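Local coordinates for cell wall surface anchor family protein (Streptococcus agalactiae serogroup V, PDB 3TXA), which is the adhesive tip pilin GBS104 of group B streptococcal pili, and probably attaches to host surfaces through its von Willebrand factor A domain, at residues A[119-124]-A[141-146]; A[153-158]-A[625-630]; A[548-553]-A[609-614]. One frame throughout, in Å; residues are numbered along the deposited sequence.

All three contacts lie in the immunoglobulin-like part of the chain, away from the magnesium site formed by Ser184, Ser186 and Asp337. Contacts 1 and 2 have centres about 10 Å apart and share a sheet: strand 137-146 of contact 1 runs beside strand 153-168 of contact 2, with Thr144 N 2.9 Å from Lys155 O. The centres of contacts 2 and 3 are about 12 Å apart, and Leu158 CD2 packs 3.6 Å from Val548 CG1. Asp550 of contact 3 joins all three: its OD2 is 2.7 Å from Tyr628 OH, and its OD1 is 3.4 Å from Lys141 NZ, which forms an isopeptide bond with Asn645.

Contact 1 (A[119-124]-A[141-146]); sequences YKALNP and KKITGV
The flat amide of Asn123 meets Ile143 edge-on and Lys142 over one face. At the edge, Asn123 OD1 accepts the backbone N-H of Ile143, 2.8 Å from Ile143 N, with the donor in the carbonyl plane on a lone pair. Beside it, Asn123 ND2 gives a nearly straight bond, 169° at the hydrogen, to Ile143 O at 3.1 Å, and that oxygen lies in the plane of the amide. Over the face sits Lys142 CB, 3.8 Å from Asn123 CG. Two bonds from one buried amide thus grip both backbone polar atoms of a single residue and fix the rotation of the amide. Farther along, Ile143 carries CG1 beside its own backbone N (chi1 -65°), which brings CD1 to 3.8 Å from Ala121 CB; both residues also touch Ile669. At the other end Pro124 CG rests 3.5 Å from Lys141 O. Lys142 turns its amine to a salt bridge with Glu157, while Lys141 NZ is joined to Asn645 CG in an isopeptide bond and also hydrogen-bonds Thr648 OG1. The axes of segments 121-124 and 141-146 approach to 6.5 Å at an angle of 132°. The Asn123 pairing links two different antiparallel sheets of an immunoglobulin-like pilin domain, whose Lys-Asn isopeptide bond is a hallmark of Gram-positive pilins.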
loop_
_atom_site.group_PDB
_atom_site.type_symbol
_atom_site.label_atom_id
_atom_site.label_comp_id
_atom_site.label_asym_id
_atom_site.label_seq_id
_atom_site.Cartn_x
_atom_site.Cartn_y
_atom_site.Cartn_z
ATOM N N TYR A 119 -6.999 -29.666 -41.262
ATOM C CA TYR A 119 -7.763 -28.722 -40.421
ATOM C C TYR A 119 -8.668 -27.771 -41.201
ATOM O O TYR A 119 -8.250 -27.192 -42.214
ATOM C CB TYR A 119 -6.814 -27.899 -39.542
ATOM C CG TYR A 119 -6.186 -28.685 -38.413
ATOM C CD1 TYR A 119 -6.849 -28.836 -37.200
ATOM C CD2 TYR A 119 -4.932 -29.282 -38.562
ATOM C CE1 TYR A 119 -6.283 -29.552 -36.165
ATOM C CE2 TYR A 119 -4.356 -30.008 -37.531
ATOM C CZ TYR A 119 -5.040 -30.136 -36.336
ATOM O OH TYR A 119 -4.490 -30.849 -35.298
ATOM N N LYS A 120 -9.895 -27.592 -40.707
ATOM C CA LYS A 120 -10.898 -26.755 -41.385
ATOM C C LYS A 120 -11.062 -25.319 -40.847
ATOM O O LYS A 120 -11.672 -24.469 -41.510
ATOM C CB LYS A 120 -12.249 -27.465 -41.430
ATOM C CG LYS A 120 -12.455 -28.273 -42.682
ATOM C CD LYS A 120 -13.900 -28.236 -43.125
ATOM C CE LYS A 120 -14.731 -29.319 -42.475
ATOM N NZ LYS A 120 -16.127 -29.289 -42.984
ATOM N N ALA A 121 -10.510 -25.053 -39.663
ATOM C CA ALA A 121 -10.570 -23.714 -39.068
ATOM C C ALA A 121 -9.321 -23.304 -38.277
ATOM O O ALA A 121 -8.614 -24.148 -37.710
ATOM C CB ALA A 121 -11.817 -23.574 -38.211
ATOM N N LEU A 122 -9.086 -21.992 -38.237
ATOM C CA LEU A 122 -7.889 -21.414 -37.626
ATOM C C LEU A 122 -8.189 -20.281 -36.653
ATOM O O LEU A 122 -8.821 -19.298 -37.026
ATOM C CB LEU A 122 -6.956 -20.871 -38.711
ATOM C CG LEU A 122 -6.419 -21.779 -39.811
ATOM C CD1 LEU A 122 -5.462 -20.985 -40.685
ATOM C CD2 LEU A 122 -5.727 -23.000 -39.238
ATOM N N ASN A 123 -7.705 -20.417 -35.423
ATOM C CA ASN A 123 -7.829 -19.382 -34.405
ATOM C C ASN A 123 -6.576 -18.507 -34.312
ATOM O O ASN A 123 -5.491 -18.947 -34.681
ATOM C CB ASN A 123 -8.132 -20.013 -33.045
ATOM C CG ASN A 123 -9.613 -20.099 -32.751
ATOM O OD1 ASN A 123 -10.423 -19.358 -33.292
ATOM N ND2 ASN A 123 -9.970 -21.002 -31.869
ATOM N N PRO A 124 -6.717 -17.258 -33.830
ATOM C CA PRO A 124 -5.548 -16.395 -33.692
ATOM C C PRO A 124 -4.895 -16.472 -32.321
ATOM O O PRO A 124 -5.513 -16.962 -31.375
ATOM C CB PRO A 124 -6.126 -14.996 -33.915
ATOM C CG PRO A 124 -7.516 -15.088 -33.422
ATOM C CD PRO A 124 -7.974 -16.496 -33.691
ATOM N N LYS A 141 -11.109 -12.837 -29.866
ATOM C CA LYS A 141 -12.180 -13.293 -30.725
ATOM C C LYS A 141 -11.719 -14.593 -31.298
ATOM O O LYS A 141 -10.716 -14.626 -32.009
ATOM C CB LYS A 141 -12.422 -12.321 -31.862
ATOM C CG LYS A 141 -13.509 -12.785 -32.839
ATOM C CD LYS A 141 -13.629 -11.854 -34.013
ATOM C CE LYS A 141 -14.895 -12.115 -34.777
ATOM N NZ LYS A 141 -14.901 -11.360 -36.053
ATOM N N LYS A 142 -12.444 -15.667 -30.988
ATOM C CA LYS A 142 -12.036 -17.029 -31.348
ATOM C C LYS A 142 -13.227 -17.960 -31.499
ATOM O O LYS A 142 -14.273 -17.721 -30.894
ATOM C CB LYS A 142 -11.067 -17.602 -30.307
ATOM C CG LYS A 142 -11.668 -17.972 -28.950
ATOM C CD LYS A 142 -10.556 -18.417 -27.985
ATOM C CE LYS A 142 -11.087 -19.279 -26.810
ATOM N NZ LYS A 142 -11.289 -18.577 -25.465
ATOM N N ILE A 143 -13.055 -19.013 -32.305
ATOM C CA ILE A 143 -13.985 -20.141 -32.368
ATOM C C ILE A 143 -13.842 -20.989 -31.091
ATOM O O ILE A 143 -12.822 -21.637 -30.916
ATOM C CB ILE A 143 -13.693 -20.999 -33.641
ATOM C CG1 ILE A 143 -13.973 -20.182 -34.893
ATOM C CG2 ILE A 143 -14.501 -22.316 -33.667
ATOM C CD1 ILE A 143 -13.328 -20.725 -36.119
ATOM N N THR A 144 -14.826 -20.967 -30.192
ATOM C CA THR A 144 -14.763 -21.817 -28.983
ATOM C C THR A 144 -15.465 -23.156 -29.155
ATOM O O THR A 144 -15.465 -23.985 -28.255
ATOM C CB THR A 144 -15.467 -21.203 -27.753
ATOM O OG1 THR A 144 -16.722 -20.645 -28.145
ATOM C CG2 THR A 144 -14.617 -20.168 -27.104
ATOM N N GLY A 145 -16.116 -23.349 -30.284
ATOM C CA GLY A 145 -16.985 -24.488 -30.409
ATOM C C GLY A 145 -17.168 -24.763 -31.868
ATOM O O GLY A 145 -17.337 -23.830 -32.674
ATOM N N VAL A 146 -17.075 -26.049 -32.205
ATOM C CA VAL A 146 -17.477 -26.531 -33.511
ATOM C C VAL A 146 -18.832 -27.163 -33.287
ATOM O O VAL A 146 -18.953 -28.131 -32.547
ATOM C CB VAL A 146 -16.460 -27.530 -34.090
ATOM C CG1 VAL A 146 -16.903 -27.988 -35.468
ATOM C CG2 VAL A 146 -15.088 -26.883 -34.186
#

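Contact 2 (A[153-158]-A[625-630])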
loop_
_atom_site.group_PDB
_atom_site.type_symbol
_atom_site.label_atom_id
_atom_site.label_comp_id
_atom_site.label_asym_id
_atom_site.label_seq_id
_atom_site.Cartn_x
_atom_site.Cartn_y
_atom_site.Cartn_z
ATOM N N LYS A 153 -20.555 -25.213 -39.119
ATOM C CA LYS A 153 -21.221 -24.434 -38.102
ATOM C C LYS A 153 -20.320 -24.270 -36.889
ATOM O O LYS A 153 -19.958 -25.254 -36.209
ATOM C CB LYS A 153 -22.569 -25.059 -37.723
ATOM C CG LYS A 153 -23.576 -25.083 -38.854
ATOM C CD LYS A 153 -24.909 -25.601 -38.373
ATOM C CE LYS A 153 -25.813 -25.869 -39.555
ATOM N NZ LYS A 153 -27.212 -26.105 -39.128
ATOM N N TYR A 154 -19.968 -23.005 -36.638
ATOM C CA TYR A 154 -19.045 -22.644 -35.577
ATOM C C TYR A 154 -19.639 -21.617 -34.607
ATOM O O TYR A 154 -20.567 -20.885 -34.962
ATOM C CB TYR A 154 -17.736 -22.126 -36.164
ATOM C CG TYR A 154 -17.087 -23.017 -37.212
ATOM C CD1 TYR A 154 -17.247 -22.742 -38.580
ATOM C CD2 TYR A 154 -16.293 -24.113 -36.841
ATOM C CE1 TYR A 154 -16.650 -23.545 -39.555
ATOM C CE2 TYR A 154 -15.678 -24.924 -37.809
ATOM C CZ TYR A 154 -15.864 -24.634 -39.163
ATOM O OH TYR A 154 -15.275 -25.417 -40.136
ATOM N N LYS A 155 -19.082 -21.598 -33.390
ATOM C CA LYS A 155 -19.499 -20.724 -32.311
ATOM C C LYS A 155 -18.370 -19.750 -32.009
ATOM O O LYS A 155 -17.328 -20.147 -31.471
ATOM C CB LYS A 155 -19.800 -21.548 -31.070
ATOM C CG LYS A 155 -20.371 -20.788 -29.914
ATOM C CD LYS A 155 -20.806 -21.744 -28.822
ATOM C CE LYS A 155 -22.214 -21.424 -28.334
ATOM N NZ LYS A 155 -23.250 -21.486 -29.430
ATOM N N ILE A 156 -18.591 -18.476 -32.345
ATOM C CA ILE A 156 -17.633 -17.404 -32.088
ATOM C C ILE A 156 -17.745 -16.904 -30.657
ATOM O O ILE A 156 -18.840 -16.710 -30.146
ATOM C CB ILE A 156 -17.835 -16.211 -33.065
ATOM C CG1 ILE A 156 -17.867 -16.681 -34.528
ATOM C CG2 ILE A 156 -16.777 -15.135 -32.857
ATOM C CD1 ILE A 156 -16.625 -17.408 -35.031
ATOM N N GLU A 157 -16.604 -16.721 -30.013
ATOM C CA GLU A 157 -16.547 -16.032 -28.735
ATOM C C GLU A 157 -15.741 -14.727 -28.877
ATOM O O GLU A 157 -14.661 -14.704 -29.494
ATOM C CB GLU A 157 -15.970 -16.933 -27.627
ATOM C CG GLU A 157 -15.543 -16.181 -26.362
ATOM C CD GLU A 157 -15.087 -17.072 -25.213
ATOM O OE1 GLU A 157 -15.967 -17.597 -24.490
ATOM O OE2 GLU A 157 -13.855 -17.217 -24.990
ATOM N N LEU A 158 -16.286 -13.656 -28.295
ATOM C CA LEU A 158 -15.677 -12.343 -28.303
ATOM C C LEU A 158 -15.634 -11.869 -26.857
ATOM O O LEU A 158 -16.621 -12.017 -26.132
ATOM C CB LEU A 158 -16.542 -11.400 -29.131
ATOM C CG LEU A 158 -15.862 -10.286 -29.903
ATOM C CD1 LEU A 158 -16.071 -10.480 -31.398
ATOM C CD2 LEU A 158 -16.456 -8.992 -29.502
ATOM N N VAL A 625 -18.362 -11.359 -22.205
ATOM C CA VAL A 625 -18.111 -12.396 -23.170
ATOM C C VAL A 625 -19.325 -12.508 -24.032
ATOM O O VAL A 625 -20.433 -12.679 -23.509
ATOM C CB VAL A 625 -17.835 -13.770 -22.484
ATOM C CG1 VAL A 625 -17.416 -14.844 -23.535
ATOM C CG2 VAL A 625 -16.793 -13.637 -21.374
ATOM N N LEU A 626 -19.122 -12.390 -25.343
ATOM C CA LEU A 626 -20.196 -12.505 -26.324
ATOM C C LEU A 626 -19.969 -13.777 -27.092
ATOM O O LEU A 626 -18.874 -13.965 -27.645
ATOM C CB LEU A 626 -20.192 -11.337 -27.313
ATOM C CG LEU A 626 -21.263 -11.391 -28.401
ATOM C CD1 LEU A 626 -22.614 -11.030 -27.844
ATOM C CD2 LEU A 626 -20.925 -10.488 -29.546
ATOM N N THR A 627 -20.976 -14.657 -27.115
ATOM C CA THR A 627 -20.977 -15.798 -28.047
ATOM C C THR A 627 -22.173 -15.698 -28.990
ATOM O O THR A 627 -23.271 -15.240 -28.588
ATOM C CB THR A 627 -20.974 -17.207 -27.328
ATOM O OG1 THR A 627 -22.181 -17.379 -26.585
ATOM C CG2 THR A 627 -19.846 -17.341 -26.354
ATOM N N TYR A 628 -21.948 -16.137 -30.226
ATOM C CA TYR A 628 -22.997 -16.267 -31.226
ATOM C C TYR A 628 -22.664 -17.390 -32.215
ATOM O O TYR A 628 -21.577 -17.940 -32.142
ATOM C CB TYR A 628 -23.181 -14.951 -31.943
ATOM C CG TYR A 628 -21.965 -14.454 -32.679
ATOM C CD1 TYR A 628 -21.769 -14.742 -34.018
ATOM C CD2 TYR A 628 -21.026 -13.661 -32.044
ATOM C CE1 TYR A 628 -20.663 -14.255 -34.703
ATOM C CE2 TYR A 628 -19.929 -13.171 -32.707
ATOM C CZ TYR A 628 -19.745 -13.467 -34.039
ATOM O OH TYR A 628 -18.636 -12.985 -34.699
ATOM N N ASP A 629 -23.572 -17.735 -33.130
ATOM C CA ASP A 629 -23.292 -18.802 -34.113
ATOM C C ASP A 629 -23.151 -18.308 -35.567
ATOM O O ASP A 629 -23.806 -17.336 -35.975
ATOM C CB ASP A 629 -24.330 -19.921 -34.014
ATOM C CG ASP A 629 -24.301 -20.639 -32.656
ATOM O OD1 ASP A 629 -23.194 -20.851 -32.110
ATOM O OD2 ASP A 629 -25.383 -20.995 -32.122
ATOM N N VAL A 630 -22.281 -18.964 -36.340
ATOM C CA VAL A 630 -22.096 -18.634 -37.759
ATOM C C VAL A 630 -22.062 -19.887 -38.636
ATOM O O VAL A 630 -21.813 -20.990 -38.158
ATOM C CB VAL A 630 -20.809 -17.799 -38.020
ATOM C CG1 VAL A 630 -20.915 -16.423 -37.417
ATOM C CG2 VAL A 630 -19.601 -18.488 -37.457
#
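Ile156 and Tyr628 lie side by side on one face of an antiparallel strand pair, with Ile156 CB over the phenol ring, 3.8 Å from its centroid, in a CH-pi contact offset toward the rim. Tyr628 CG stands between its backbone N and carbonyl carbon (chi1 61°), which swings the ring across to the isoleucine. Val630 comes to the same isoleucine at about a right angle, its CG2 3.9 Å from Ile156 CG1. Leu158 and Leu626 extend this apolar face, their CB atoms 4.1 Å apart. On the other face Lys155 crosses Asp629 obliquely: the lysine bends near its end to place NZ 2.8 Å from OD1 of Asp629, in a salt bridge that uses the syn lone pair of that oxygen. Asn147 ND2 adds a weak bond to the same oxygen. Glu157 lays its CG 3.6 Å from Val625 CG1 while its carboxylate reaches Lys142. Six backbone bonds hold the pairs Tyr154-Val630, Ile156-Tyr628 and Leu158-Leu626, the N-to-C directions of the segments making 163°, close to antiparallel. Within the sheet, strand 153-168 is also paired with strand 137-146, and strand 623-632 with strands 556-558 and 571-575. The apolar face is covered in part by strand 543-551, where Leu158 meets Val548 and Tyr628 OH makes a weak hydrogen bond with Asp550 OD2, and by Met552, which touches Tyr628 and Val630.

Contact 3 (A[548-553]-A[609-614])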
loop_
_atom_site.group_PDB
_atom_site.type_symbol
_atom_site.label_atom_id
_atom_site.label_comp_id
_atom_site.label_asym_id
_atom_site.label_seq_id
_atom_site.Cartn_x
_atom_site.Cartn_y
_atom_site.Cartn_z
ATOM N N VAL A 548 -18.492 -2.249 -29.489
ATOM C CA VAL A 548 -17.833 -3.262 -30.329
ATOM C C VAL A 548 -18.593 -3.394 -31.641
ATOM O O VAL A 548 -19.822 -3.337 -31.659
ATOM C CB VAL A 548 -17.732 -4.666 -29.637
ATOM C CG1 VAL A 548 -16.973 -5.610 -30.503
ATOM C CG2 VAL A 548 -17.091 -4.567 -28.285
ATOM N N THR A 549 -17.874 -3.571 -32.736
ATOM C CA THR A 549 -18.507 -3.646 -34.037
ATOM C C THR A 549 -17.974 -4.886 -34.679
ATOM O O THR A 549 -16.764 -5.027 -34.860
ATOM C CB THR A 549 -18.214 -2.391 -34.869
ATOM O OG1 THR A 549 -18.922 -1.303 -34.290
ATOM C CG2 THR A 549 -18.727 -2.517 -36.263
ATOM N N ASP A 550 -18.876 -5.805 -35.002
ATOM C CA ASP A 550 -18.491 -7.133 -35.436
ATOM C C ASP A 550 -19.273 -7.503 -36.686
ATOM O O ASP A 550 -20.325 -8.119 -36.595
ATOM C CB ASP A 550 -18.726 -8.123 -34.307
ATOM C CG ASP A 550 -18.318 -9.523 -34.664
ATOM O OD1 ASP A 550 -17.830 -9.751 -35.793
ATOM O OD2 ASP A 550 -18.494 -10.416 -33.804
ATOM N N PRO A 551 -18.777 -7.101 -37.865
ATOM C CA PRO A 551 -19.481 -7.411 -39.098
ATOM C C PRO A 551 -19.081 -8.781 -39.631
ATOM O O PRO A 551 -17.912 -9.148 -39.561
ATOM C CB PRO A 551 -18.998 -6.321 -40.062
ATOM C CG PRO A 551 -17.992 -5.530 -39.330
ATOM C CD PRO A 551 -17.613 -6.243 -38.102
ATOM N N MET A 552 -20.028 -9.528 -40.178
ATOM C CA MET A 552 -19.709 -10.834 -40.713
ATOM C C MET A 552 -18.878 -10.708 -41.997
ATOM O O MET A 552 -19.094 -9.799 -42.819
ATOM C CB MET A 552 -20.992 -11.636 -40.957
ATOM C CG MET A 552 -21.900 -11.853 -39.712
ATOM S SD MET A 552 -21.132 -12.758 -38.358
ATOM C CE MET A 552 -20.593 -11.421 -37.295
ATOM N N GLY A 553 -17.923 -11.624 -42.151
ATOM C CA GLY A 553 -17.093 -11.698 -43.357
ATOM C C GLY A 553 -17.883 -12.113 -44.590
ATOM O O GLY A 553 -18.981 -12.681 -44.469
ATOM N N GLN A 609 -24.990 -7.417 -41.830
ATOM C CA GLN A 609 -24.768 -8.568 -40.988
ATOM C C GLN A 609 -23.770 -8.216 -39.880
ATOM O O GLN A 609 -22.732 -8.855 -39.748
ATOM C CB GLN A 609 -24.259 -9.748 -41.830
ATOM C CG GLN A 609 -25.355 -10.581 -42.498
ATOM C CD GLN A 609 -24.838 -11.939 -42.988
ATOM O OE1 GLN A 609 -25.137 -12.980 -42.387
ATOM N NE2 GLN A 609 -24.051 -11.929 -44.081
ATOM N N THR A 610 -24.067 -7.197 -39.089
ATOM C CA THR A 610 -23.110 -6.739 -38.086
ATOM C C THR A 610 -23.723 -6.797 -36.720
ATOM O O THR A 610 -24.794 -6.240 -36.501
ATOM C CB THR A 610 -22.646 -5.291 -38.367
ATOM O OG1 THR A 610 -21.993 -5.249 -39.645
ATOM C CG2 THR A 610 -21.705 -4.781 -37.283
ATOM N N ILE A 611 -23.040 -7.471 -35.806
ATOM C CA ILE A 611 -23.499 -7.568 -34.436
ATOM C C ILE A 611 -22.739 -6.538 -33.614
ATOM O O ILE A 611 -21.537 -6.390 -33.785
ATOM C CB ILE A 611 -23.352 -9.015 -33.891
ATOM C CG1 ILE A 611 -23.957 -9.135 -32.498
ATOM C CG2 ILE A 611 -21.904 -9.508 -33.910
ATOM C CD1 ILE A 611 -24.351 -10.558 -32.135
ATOM N N LYS A 612 -23.425 -5.813 -32.738
ATOM C CA LYS A 612 -22.767 -4.750 -32.000
ATOM C C LYS A 612 -23.046 -4.788 -30.515
ATOM O O LYS A 612 -24.193 -5.020 -30.092
ATOM C CB LYS A 612 -23.222 -3.393 -32.527
ATOM C CG LYS A 612 -23.070 -3.227 -34.038
ATOM C CD LYS A 612 -23.716 -1.934 -34.552
ATOM C CE LYS A 612 -22.772 -0.733 -34.339
ATOM N NZ LYS A 612 -22.544 -0.438 -32.875
ATOM N N ILE A 613 -22.005 -4.528 -29.719
ATOM C CA ILE A 613 -22.192 -4.309 -28.289
ATOM C C ILE A 613 -22.079 -2.810 -28.040
ATOM O O ILE A 613 -21.093 -2.179 -28.457
ATOM C CB ILE A 613 -21.135 -5.048 -27.416
ATOM C CG1 ILE A 613 -21.010 -6.524 -27.809
ATOM C CG2 ILE A 613 -21.480 -4.893 -25.939
ATOM C CD1 ILE A 613 -19.902 -7.267 -27.127
ATOM N N ASN A 614 -23.066 -2.249 -27.351
ATOM C CA ASN A 614 -23.123 -0.825 -27.108
ATOM C C ASN A 614 -23.109 -0.514 -25.642
ATOM O O ASN A 614 -23.787 -1.192 -24.865
ATOM C CB ASN A 614 -24.431 -0.260 -27.656
ATOM C CG ASN A 614 -24.674 -0.644 -29.080
ATOM O OD1 ASN A 614 -23.922 -0.240 -29.979
ATOM N ND2 ASN A 614 -25.726 -1.457 -29.308
#
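Two neighbouring strands of a five-stranded antiparallel sheet, 543-551 and 610-618, meet here beside a G1 beta bulge in which Gln609 and Thr610 both face Asp605. Four backbone bonds join the hydrogen-bonded pairs Val548-Ile613 and Asp550-Ile611, among them Val548 N to Ile613 O at 2.8 Å. A fifth, from Met552 N to Gln609 O at 2.8 Å, carries the pairing past the end of the strand into the loop. On one face the side chains of Val548 and Ile613 run alongside each other, with CG2 of the valine 4.1 Å from CD1 of the isoleucine. Next to them Asp550 points the same way as Ile611, whose CG2 branch takes the position between its backbone N and carbonyl carbon and comes 3.5 Å from Asp550 CB. The Asp550 carboxylate, with OD2 weakly bonded to Tyr628 OH, lies beside the Lys141-Asn645 isopeptide bond, consistent with the acidic residue that accompanies such bonds in pilin domains. Met552 crosses Gln609 at about a right angle, CG to CB 3.8 Å, and its bent chain brings CE to 4.1 Å from Ile611 CG2. The opposite face is more polar: Thr549 CG2 meets Thr610 CG2 at 3.9 Å, Lys612 runs alongside Thr549, and Thr610 OG1 lies beside Pro551 and makes a hydrogen bond with Ser608 OG. Gln609 OE1 accepts a hydrogen bond from Phe558 N, tying the bulge to strand 556-558, earlier in the chain. The face of Val548, Asp550, Ile611 and Ile613 turns toward strands 153-168 and 623-632, where Ile613 meets Leu626, the opposed sheets of an immunoglobulin-like beta sandwich.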